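Local atomic coordinates of molinate hydrolase (Gulosibacter molinativorax, PDB entry 4UB9), a protein that probably hydrolyses carbon-nitrogen bonds other than peptide bonds, as a zinc-dependent amidohydrolase that acts on the thiocarbamate herbicide molinate. Residues A[87-93]-A[447-453]; A[105-109]-A[185-190]. All blocks are in the same frame, centred on the assembly; numbering follows the deposited sequence.

Overall arrangement
After the N-terminal strands, the chain enters strand 88-95; residues 87-93 of contact 1 run into and along most of it. A few residues later come residues 105-109, which later meet the loop 185-190 and close the shorter loop of contact 2, 75 residues long. The partner strand 447-450 of contact 1 arrives only after 353 residues, so contact 2 is nested wholly inside contact 1. Their centres lie about 39 Å apart, on opposite sides of the chain's centre. Contact 1 ties the early and late chain together in one sheet, whereas contact 2 joins the end of helix 103-106 and the turn after it to the loop before helix 198-209, near the zinc site and the subunit boundary.

Contact 1 (A[87-93]-A[447-453]); sequences KWILPGL and VVVLDQD
Trp88 and Leu450 form a hydrogen-bonded antiparallel pair, Trp88 N reaching Leu450 O at 2.9 Å and Leu450 N returning to Trp88 O. Leu90 and Val448 form a second hydrogen-bonded pair. Between them Ile89 and Val449 are a non-hydrogen-bonded pair, and Val449 CA approaches Trp88 O to 3.3 Å in a CA-H...O contact. On the face that carries Trp88, Leu90, Val448 and Leu450, the two leucines cross at about a right angle, methyl CD1 of Leu90 4.0 Å from CD1 of Leu450, while Val448 CG2 packs on Leu90 CB. Branched Val and Ile suit these extended positions; Ile89 CG2 touches Val447 CG1 at 3.6 Å on the other side of the sheet. The pairing is consistent with the small β-domain, built from both ends of the chain, that flanks the TIM barrel in amidohydrolases: early strand 88-95 also pairs with strand 41-43, and late strand 447-450 with strand 464-469. At the end of the ladder the chain turns, and residues 452-453 pass over one face of the Trp88 indole. Asp453 CB stands over the six-membered ring of Trp88, 3.8 Å from its centroid, a CH-pi contact; the carboxylate plane is nearly parallel to the ring, 7° apart. Asp453 OD1 accepts from Leu455 N, fixing that acid. With CG anti to the backbone carbonyl carbon (chi1 -71°), Lys87 runs alongside Asp451, and NZ makes a salt bridge to OD1 of Asp451 at 2.7 Å, although the position of that oxygen is less certain. Ser465 OG also bonds Lys87 NZ, and Thr463 OG1 receives the backbone N of Gln452, steadying the turn.

Contact 2 (A[105-109]-A[185-190]); sequences MMMGR and FMRPSM
Met107 and Phe185 bring their CA atoms within 4.6 Å of each other where the chain leaving helix 103-106 meets the loop before helix 198-209, and Arg187 to Met190 fold there into a type I turn. The Phe185 ring presents its CD2 to Met107 CG at 3.6 Å, the two side chains crossing obliquely, while the carbonyl oxygen of Met106 lies at the ring edge near its plane. The unbranched apolar stem of methionine suits a place against the ring, and the Phe185 ring also meets the rings of Trp145 and His246. Met107 O is held side-on by Arg187: NE donates at 3.0 Å with an N-H...O angle of 147°, and NH2 makes a longer bond of 3.3 Å from well above the carbonyl plane. Arg187 reaches it because its chain is extended from CG to NE, with CG anti to the carbonyl carbon (chi1 -52°). A water 3.0 Å from Met107 O also reaches Met186 O. Gly108 CA lies 3.4 Å from Arg187 NH2, where a side-chain carbon would clash. Met190 lays its SD over one face of that guanidinium, offset toward the rim, and also 3.7 Å from Gly108 CA. Its methyl CE meets Arg109, whose NH1 is bonded to the carbonyls of Arg193 and Met196 of the second subunit, so this edge belongs to the subunit interface. An alanine in place of Arg187 removes both donors and would probably leave Met107 O without its arginine partner and Met190 SD without the guanidinium face it lies over. Two N-H groups of a cation thus grip one main-chain oxygen, probably polarising that carbonyl and steadying the backbone of Met107, whose side chain is about 7 Å from the bound zinc.

Contact 1 (A[87-93]-A[447-453])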
loop_
_atom_site.group_PDB
_atom_site.type_symbol
_atom_site.label_atom_id
_atom_site.label_comp_id
_atom_site.label_asym_id
_atom_site.label_seq_id
_atom_site.Cartn_x
_atom_site.Cartn_y
_atom_site.Cartn_z
ATOM N N LYS A 87 15.696 24.973 -49.159
ATOM C CA LYS A 87 15.196 24.759 -47.824
ATOM C C LYS A 87 13.772 25.259 -47.640
ATOM O O LYS A 87 13.220 25.955 -48.467
ATOM C CB LYS A 87 16.132 25.387 -46.803
ATOM C CG LYS A 87 17.436 24.629 -46.679
ATOM C CD LYS A 87 18.409 25.275 -45.719
ATOM C CE LYS A 87 19.755 24.582 -45.790
ATOM N NZ LYS A 87 20.322 24.303 -44.455
ATOM N N TRP A 88 13.160 24.831 -46.562
ATOM C CA TRP A 88 11.799 25.194 -46.259
ATOM C C TRP A 88 11.727 26.146 -45.077
ATOM O O TRP A 88 12.380 25.981 -44.084
ATOM C CB TRP A 88 10.959 23.955 -46.044
ATOM C CG TRP A 88 10.661 23.245 -47.315
ATOM C CD1 TRP A 88 9.482 23.264 -48.007
ATOM C CD2 TRP A 88 11.545 22.401 -48.052
ATOM N NE1 TRP A 88 9.580 22.480 -49.138
ATOM C CE2 TRP A 88 10.834 21.931 -49.181
ATOM C CE3 TRP A 88 12.861 21.983 -47.864
ATOM C CZ2 TRP A 88 11.404 21.083 -50.127
ATOM C CZ3 TRP A 88 13.433 21.133 -48.802
ATOM C CH2 TRP A 88 12.698 20.693 -49.926
ATOM N N ILE A 89 10.914 27.168 -45.252
ATOM C CA ILE A 89 10.709 28.200 -44.261
ATOM C C ILE A 89 9.301 28.083 -43.653
ATOM O O ILE A 89 8.296 28.243 -44.354
ATOM C CB ILE A 89 10.834 29.602 -44.856
ATOM C CG1 ILE A 89 12.211 29.780 -45.491
ATOM C CG2 ILE A 89 10.626 30.644 -43.760
ATOM C CD1 ILE A 89 12.340 31.031 -46.350
ATOM N N LEU A 90 9.259 27.836 -42.344
ATOM C CA LEU A 90 8.000 27.699 -41.577
ATOM C C LEU A 90 7.899 28.752 -40.490
ATOM O O LEU A 90 8.925 29.367 -40.121
ATOM C CB LEU A 90 7.888 26.337 -40.947
ATOM C CG LEU A 90 7.434 25.187 -41.845
ATOM C CD1 LEU A 90 8.482 24.846 -42.916
ATOM C CD2 LEU A 90 7.139 23.954 -41.012
ATOM N N PRO A 91 6.674 28.973 -39.947
ATOM C CA PRO A 91 6.582 29.893 -38.837
ATOM C C PRO A 91 7.206 29.245 -37.646
ATOM O O PRO A 91 7.342 28.036 -37.601
ATOM C CB PRO A 91 5.074 30.059 -38.623
ATOM C CG PRO A 91 4.411 29.372 -39.766
ATOM C CD PRO A 91 5.378 28.380 -40.268
ATOM N N GLY A 92 7.551 30.054 -36.665
ATOM C CA GLY A 92 7.925 29.507 -35.356
ATOM C C GLY A 92 6.867 28.492 -34.882
ATOM O O GLY A 92 5.649 28.755 -34.952
ATOM N N LEU A 93 7.317 27.318 -34.468
ATOM C CA LEU A 93 6.395 26.284 -34.048
ATOM C C LEU A 93 5.753 26.651 -32.707
ATOM O O LEU A 93 6.322 27.404 -31.894
ATOM C CB LEU A 93 7.051 24.908 -33.999
ATOM C CG LEU A 93 7.690 24.478 -35.331
ATOM C CD1 LEU A 93 8.351 23.118 -35.215
ATOM C CD2 LEU A 93 6.703 24.457 -36.463
ATOM N N VAL A 447 10.590 32.255 -36.800
ATOM C CA VAL A 447 10.715 31.441 -38.015
ATOM C C VAL A 447 11.622 30.287 -37.759
ATOM O O VAL A 447 12.590 30.397 -37.006
ATOM C CB VAL A 447 11.360 32.262 -39.145
ATOM C CG1 VAL A 447 11.586 31.436 -40.376
ATOM C CG2 VAL A 447 10.497 33.464 -39.481
ATOM N N VAL A 448 11.285 29.155 -38.354
ATOM C CA VAL A 448 12.209 28.058 -38.414
ATOM C C VAL A 448 12.493 27.660 -39.859
ATOM O O VAL A 448 11.648 27.853 -40.745
ATOM C CB VAL A 448 11.749 26.833 -37.633
ATOM C CG1 VAL A 448 11.465 27.246 -36.218
ATOM C CG2 VAL A 448 10.551 26.162 -38.255
ATOM N N VAL A 449 13.667 27.070 -40.071
ATOM C CA VAL A 449 14.099 26.647 -41.387
ATOM C C VAL A 449 14.454 25.187 -41.329
ATOM O O VAL A 449 15.276 24.786 -40.502
ATOM C CB VAL A 449 15.328 27.455 -41.850
ATOM C CG1 VAL A 449 15.783 26.993 -43.225
ATOM C CG2 VAL A 449 15.018 28.949 -41.878
ATOM N N LEU A 450 13.843 24.401 -42.212
ATOM C CA LEU A 450 14.109 22.975 -42.334
ATOM C C LEU A 450 14.867 22.636 -43.611
ATOM O O LEU A 450 14.708 23.285 -44.633
ATOM C CB LEU A 450 12.814 22.198 -42.376
ATOM C CG LEU A 450 11.764 22.504 -41.322
ATOM C CD1 LEU A 450 10.522 21.683 -41.602
ATOM C CD2 LEU A 450 12.296 22.169 -39.950
ATOM N N ASP A 451 15.639 21.559 -43.551
ATOM C CA ASP A 451 16.443 21.096 -44.699
ATOM C C ASP A 451 15.712 20.191 -45.637
ATOM O O ASP A 451 16.135 19.993 -46.750
ATOM C CB ASP A 451 17.642 20.295 -44.217
ATOM C CG ASP A 451 18.689 21.157 -43.615
ATOM O OD1 ASP A 451 18.608 22.383 -43.795
ATOM O OD2 ASP A 451 19.566 20.621 -42.914
ATOM N N GLN A 452 14.653 19.575 -45.155
ATOM C CA GLN A 452 13.866 18.716 -45.996
ATOM C C GLN A 452 12.407 19.034 -45.912
ATOM O O GLN A 452 11.985 19.812 -45.063
ATOM C CB GLN A 452 14.137 17.281 -45.674
ATOM C CG GLN A 452 15.519 16.897 -46.148
ATOM C CD GLN A 452 15.884 15.528 -45.655
ATOM O OE1 GLN A 452 15.319 14.521 -46.083
ATOM N NE2 GLN A 452 16.859 15.471 -44.773
ATOM N N ASP A 453 11.645 18.442 -46.833
ATOM C CA ASP A 453 10.271 18.816 -47.100
ATOM C C ASP A 453 9.289 18.123 -46.152
ATOM O O ASP A 453 9.014 16.920 -46.273
ATOM C CB ASP A 453 9.900 18.476 -48.542
ATOM C CG ASP A 453 8.515 19.001 -48.947
ATOM O OD1 ASP A 453 7.920 19.847 -48.240
ATOM O OD2 ASP A 453 8.030 18.582 -50.004
#

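Contact 2 (A[105-109]-A[185-190])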
loop_
_atom_site.group_PDB
_atom_site.type_symbol
_atom_site.label_atom_id
_atom_site.label_comp_id
_atom_site.label_asym_id
_atom_site.label_seq_id
_atom_site.Cartn_x
_atom_site.Cartn_y
_atom_site.Cartn_z
ATOM N N MET A 105 5.052 13.427 -15.251
ATOM C CA MET A 105 5.949 12.712 -14.320
ATOM C C MET A 105 5.313 12.562 -12.957
ATOM O O MET A 105 5.271 11.492 -12.383
ATOM C CB MET A 105 7.268 13.444 -14.176
ATOM C CG MET A 105 8.368 12.630 -13.481
ATOM S SD MET A 105 9.837 13.682 -13.309
ATOM C CE MET A 105 9.143 14.709 -12.017
ATOM N N MET A 106 4.803 13.656 -12.437
ATOM C CA MET A 106 4.207 13.650 -11.077
ATOM C C MET A 106 2.984 12.765 -10.937
ATOM O O MET A 106 2.585 12.454 -9.851
ATOM C CB MET A 106 3.881 15.067 -10.642
ATOM C CG MET A 106 5.144 15.868 -10.384
ATOM S SD MET A 106 4.667 17.571 -10.200
ATOM C CE MET A 106 6.082 18.408 -10.858
ATOM N N MET A 107 2.399 12.327 -12.043
ATOM C CA MET A 107 1.302 11.348 -11.975
ATOM C C MET A 107 1.766 9.929 -11.725
ATOM O O MET A 107 0.945 9.006 -11.571
ATOM C CB MET A 107 0.478 11.367 -13.257
ATOM C CG MET A 107 -0.209 12.704 -13.515
ATOM S SD MET A 107 -1.571 12.566 -14.698
ATOM C CE MET A 107 -0.694 11.912 -16.080
ATOM N N GLY A 108 3.073 9.762 -11.657
ATOM C CA GLY A 108 3.673 8.481 -11.303
ATOM C C GLY A 108 4.791 8.698 -10.332
ATOM O O GLY A 108 4.645 9.423 -9.387
ATOM N N ARG A 109 5.932 8.076 -10.594
ATOM C CA ARG A 109 7.115 8.201 -9.757
ATOM C C ARG A 109 7.860 9.485 -10.047
ATOM O O ARG A 109 7.855 9.943 -11.169
ATOM C CB ARG A 109 8.101 7.090 -10.029
ATOM C CG ARG A 109 7.527 5.723 -9.977
ATOM C CD ARG A 109 8.469 4.665 -10.552
ATOM N NE ARG A 109 7.826 3.384 -10.347
ATOM C CZ ARG A 109 7.996 2.649 -9.255
ATOM N NH1 ARG A 109 8.841 3.041 -8.309
ATOM N NH2 ARG A 109 7.303 1.514 -9.088
ATOM N N PHE A 185 -3.041 12.885 -8.160
ATOM C CA PHE A 185 -1.800 12.358 -8.711
ATOM C C PHE A 185 -1.389 11.062 -8.049
ATOM O O PHE A 185 -0.320 10.595 -8.259
ATOM C CB PHE A 185 -0.683 13.372 -8.555
ATOM C CG PHE A 185 -0.858 14.596 -9.407
ATOM C CD1 PHE A 185 -1.776 15.567 -9.060
ATOM C CD2 PHE A 185 -0.080 14.777 -10.546
ATOM C CE1 PHE A 185 -1.894 16.716 -9.814
ATOM C CE2 PHE A 185 -0.209 15.902 -11.318
ATOM C CZ PHE A 185 -1.136 16.877 -10.969
ATOM N N MET A 186 -2.279 10.446 -7.318
ATOM C CA MET A 186 -1.996 9.145 -6.775
ATOM C C MET A 186 -2.304 8.000 -7.731
ATOM O O MET A 186 -3.053 8.150 -8.695
ATOM C CB MET A 186 -2.827 8.923 -5.522
ATOM C CG MET A 186 -2.265 9.595 -4.292
ATOM S SD MET A 186 -3.417 9.563 -2.876
ATOM C CE MET A 186 -4.247 8.004 -2.976
ATOM N N ARG A 187 -1.727 6.847 -7.419
ATOM C CA ARG A 187 -2.182 5.544 -7.946
ATOM C C ARG A 187 -2.377 4.633 -6.774
ATOM O O ARG A 187 -1.826 4.871 -5.719
ATOM C CB ARG A 187 -1.163 4.924 -8.924
ATOM C CG ARG A 187 -0.759 5.887 -10.024
ATOM C CD ARG A 187 -0.071 5.155 -11.149
ATOM N NE ARG A 187 0.560 6.105 -12.042
ATOM C CZ ARG A 187 1.448 5.797 -12.977
ATOM N NH1 ARG A 187 1.771 4.538 -13.206
ATOM N NH2 ARG A 187 2.013 6.767 -13.691
ATOM N N PRO A 188 -3.115 3.546 -6.956
ATOM C CA PRO A 188 -3.346 2.651 -5.842
ATOM C C PRO A 188 -2.073 2.256 -5.093
ATOM O O PRO A 188 -2.064 2.250 -3.869
ATOM C CB PRO A 188 -3.982 1.410 -6.509
ATOM C CG PRO A 188 -4.657 1.960 -7.737
ATOM C CD PRO A 188 -3.684 3.012 -8.216
ATOM N N SER A 189 -1.017 1.935 -5.819
ATOM C CA SER A 189 0.219 1.554 -5.163
ATOM C C SER A 189 1.255 2.715 -5.070
ATOM O O SER A 189 2.350 2.517 -4.539
ATOM C CB SER A 189 0.865 0.409 -5.911
ATOM O OG SER A 189 1.368 0.946 -7.125
ATOM N N MET A 190 0.907 3.899 -5.554
ATOM C CA MET A 190 1.778 5.052 -5.456
ATOM C C MET A 190 1.132 6.183 -4.680
ATOM O O MET A 190 0.285 6.910 -5.194
ATOM C CB MET A 190 2.109 5.594 -6.815
ATOM C CG MET A 190 2.855 4.627 -7.686
ATOM S SD MET A 190 3.383 5.475 -9.194
ATOM C CE MET A 190 3.843 3.964 -10.068
HETATM O O HOH W 1 -1.930 9.761 -11.035
#